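Local coordinates for glyoxalase family protein (Listeria monocytogenes, PDB 2P7O) that catalyses the hydration of the antibiotic fosfomycin, probably with manganese as cofactor, and so gives its host resistance to the drug, at residues A20-I25 against F47-L52. Numbering follows the deposited sequence.
Sequences AFLQNI and FLIAGL
L22, F47 and I49 form an apolar helix-on-sheet contact, in which helix 15-26 covers one face of the mixed sheet at strand 44-49, within a βαβββ unit of the glyoxalase superfamily. The short helix and strand axes pass 10.4 Å apart at 34°, a spacing that side chains from both sides must fill. L22 does most of this from the helix, its forked end offering two methyls to two partners. CD1 of L22 lies over one face of the F47 ring, 4.2 Å from the centroid and 27° off the normal, a CH-pi contact for which the flat ring gives a broad surface. The methyl is displaced toward the CD1–CE1 side, L22 CD1 being 3.7 Å from F47 CD1. The other branch, L22 CD2, comes 4.3 Å from I49 CD1, so one leucine spans two strand residues. F47 and I49 can share this task because alternate residues of a strand point to the same face, whereas L48 between them turns to the other. I49 is beta-branched, as suits a strand, and an extended chi2 of 179° stretches its CD1 out toward the helix. At the margin, Q23 runs out, extended about chi2, until its NE2 lies near the ring plane, 4.3 Å from F47 CE2; a flexible polar chain suits this partly exposed border. Beyond I49 the chain reverses through a type I' turn into strand 52-58, which supplies I54 and I56 against F47. At this contact, then, dispersion and the burial of apolar surface join helix to strand, with shape rather than directed polar bonds setting the fit.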
loop_
_atom_site.group_PDB
_atom_site.type_symbol
_atom_site.label_atom_id
_atom_site.label_comp_id
_atom_site.label_asym_id
_atom_site.label_seq_id
_atom_site.Cartn_x
_atom_site.Cartn_y
_atom_site.Cartn_z
ATOM N N ALA A 20 6.953 -3.540 16.792
ATOM C CA ALA A 20 6.218 -4.464 17.663
ATOM C C ALA A 20 4.860 -4.749 17.032
ATOM O O ALA A 20 4.442 -5.930 17.092
ATOM C CB ALA A 20 6.117 -3.870 19.034
ATOM N N PHE A 21 4.208 -3.726 16.440
ATOM C CA PHE A 21 2.948 -3.938 15.740
ATOM C C PHE A 21 3.098 -5.008 14.651
ATOM O O PHE A 21 2.345 -5.991 14.575
ATOM C CB PHE A 21 2.577 -2.556 15.145
ATOM C CG PHE A 21 1.297 -2.613 14.326
ATOM C CD1 PHE A 21 0.066 -2.631 14.932
ATOM C CD2 PHE A 21 1.398 -2.637 12.958
ATOM C CE1 PHE A 21 -1.103 -2.738 14.200
ATOM C CE2 PHE A 21 0.246 -2.748 12.200
ATOM C CZ PHE A 21 -0.993 -2.730 12.825
ATOM N N LEU A 22 4.121 -4.843 13.794
ATOM C CA LEU A 22 4.282 -5.676 12.626
ATOM C C LEU A 22 4.654 -7.121 12.993
ATOM O O LEU A 22 4.221 -8.054 12.332
ATOM C CB LEU A 22 5.379 -5.134 11.693
ATOM C CG LEU A 22 5.077 -3.796 11.024
ATOM C CD1 LEU A 22 6.288 -3.358 10.224
ATOM C CD2 LEU A 22 3.820 -3.958 10.148
ATOM N N GLN A 23 5.557 -7.222 13.963
ATOM C CA GLN A 23 6.047 -8.487 14.488
ATOM C C GLN A 23 4.969 -9.220 15.311
ATOM O O GLN A 23 4.698 -10.406 15.116
ATOM C CB GLN A 23 7.237 -8.247 15.457
ATOM C CG GLN A 23 8.553 -7.999 14.692
ATOM C CD GLN A 23 9.761 -7.823 15.608
ATOM O OE1 GLN A 23 9.674 -7.560 16.804
ATOM N NE2 GLN A 23 10.926 -8.019 14.999
ATOM N N ASN A 24 4.350 -8.544 16.274
ATOM C CA ASN A 24 3.329 -9.276 17.057
ATOM C C ASN A 24 2.156 -9.664 16.176
ATOM O O ASN A 24 1.765 -10.825 16.315
ATOM C CB ASN A 24 2.845 -8.425 18.230
ATOM C CG ASN A 24 1.943 -9.182 19.175
ATOM O OD1 ASN A 24 2.420 -9.832 20.122
ATOM N ND2 ASN A 24 0.641 -9.145 18.997
ATOM N N ILE A 25 1.600 -8.806 15.344
ATOM C CA ILE A 25 0.444 -9.096 14.510
ATOM C C ILE A 25 0.769 -9.903 13.258
ATOM O O ILE A 25 0.104 -10.933 13.017
ATOM C CB ILE A 25 -0.222 -7.797 13.982
ATOM C CG1 ILE A 25 -0.694 -6.915 15.151
ATOM C CG2 ILE A 25 -1.481 -8.170 13.178
ATOM C CD1 ILE A 25 -1.369 -7.774 16.205
ATOM N N PHE A 47 11.284 -5.108 6.521
ATOM C CA PHE A 47 10.694 -6.357 6.987
ATOM C C PHE A 47 10.124 -7.093 5.766
ATOM O O PHE A 47 9.946 -6.533 4.669
ATOM C CB PHE A 47 9.494 -6.111 7.905
ATOM C CG PHE A 47 9.827 -5.396 9.206
ATOM C CD1 PHE A 47 9.831 -4.023 9.253
ATOM C CD2 PHE A 47 10.142 -6.125 10.333
ATOM C CE1 PHE A 47 10.212 -3.406 10.418
ATOM C CE2 PHE A 47 10.524 -5.500 11.520
ATOM C CZ PHE A 47 10.586 -4.121 11.563
ATOM N N LEU A 48 9.913 -8.385 5.930
ATOM C CA LEU A 48 9.267 -9.252 4.988
ATOM C C LEU A 48 8.009 -9.799 5.683
ATOM O O LEU A 48 8.141 -10.340 6.800
ATOM C CB LEU A 48 10.085 -10.518 4.663
ATOM C CG LEU A 48 11.452 -10.176 4.070
ATOM C CD1 LEU A 48 12.106 -11.263 3.246
ATOM C CD2 LEU A 48 11.106 -8.959 3.245
ATOM N N ILE A 49 6.913 -9.712 4.958
ATOM C CA ILE A 49 5.615 -10.252 5.360
ATOM C C ILE A 49 5.039 -11.020 4.158
ATOM O O ILE A 49 4.552 -10.410 3.201
ATOM C CB ILE A 49 4.675 -9.103 5.760
ATOM C CG1 ILE A 49 5.277 -8.153 6.811
ATOM C CG2 ILE A 49 3.338 -9.671 6.267
ATOM C CD1 ILE A 49 4.313 -7.040 7.150
ATOM N N ALA A 50 5.174 -12.338 4.291
ATOM C CA ALA A 50 4.607 -13.260 3.311
ATOM C C ALA A 50 5.006 -12.823 1.898
ATOM O O ALA A 50 4.196 -12.759 0.974
ATOM C CB ALA A 50 3.106 -13.310 3.466
ATOM N N GLY A 51 6.267 -12.424 1.811
ATOM C CA GLY A 51 6.844 -12.137 0.473
ATOM C C GLY A 51 6.833 -10.651 0.135
ATOM O O GLY A 51 7.456 -10.170 -0.840
ATOM N N LEU A 52 6.040 -9.892 0.870
ATOM C CA LEU A 52 6.037 -8.447 0.614
ATOM C C LEU A 52 7.212 -7.838 1.399
ATOM O O LEU A 52 7.353 -8.066 2.613
ATOM C CB LEU A 52 4.724 -7.818 1.096
ATOM C CG LEU A 52 4.699 -6.292 1.316
ATOM C CD1 LEU A 52 4.735 -5.566 -0.021
ATOM C CD2 LEU A 52 3.510 -5.919 2.183
#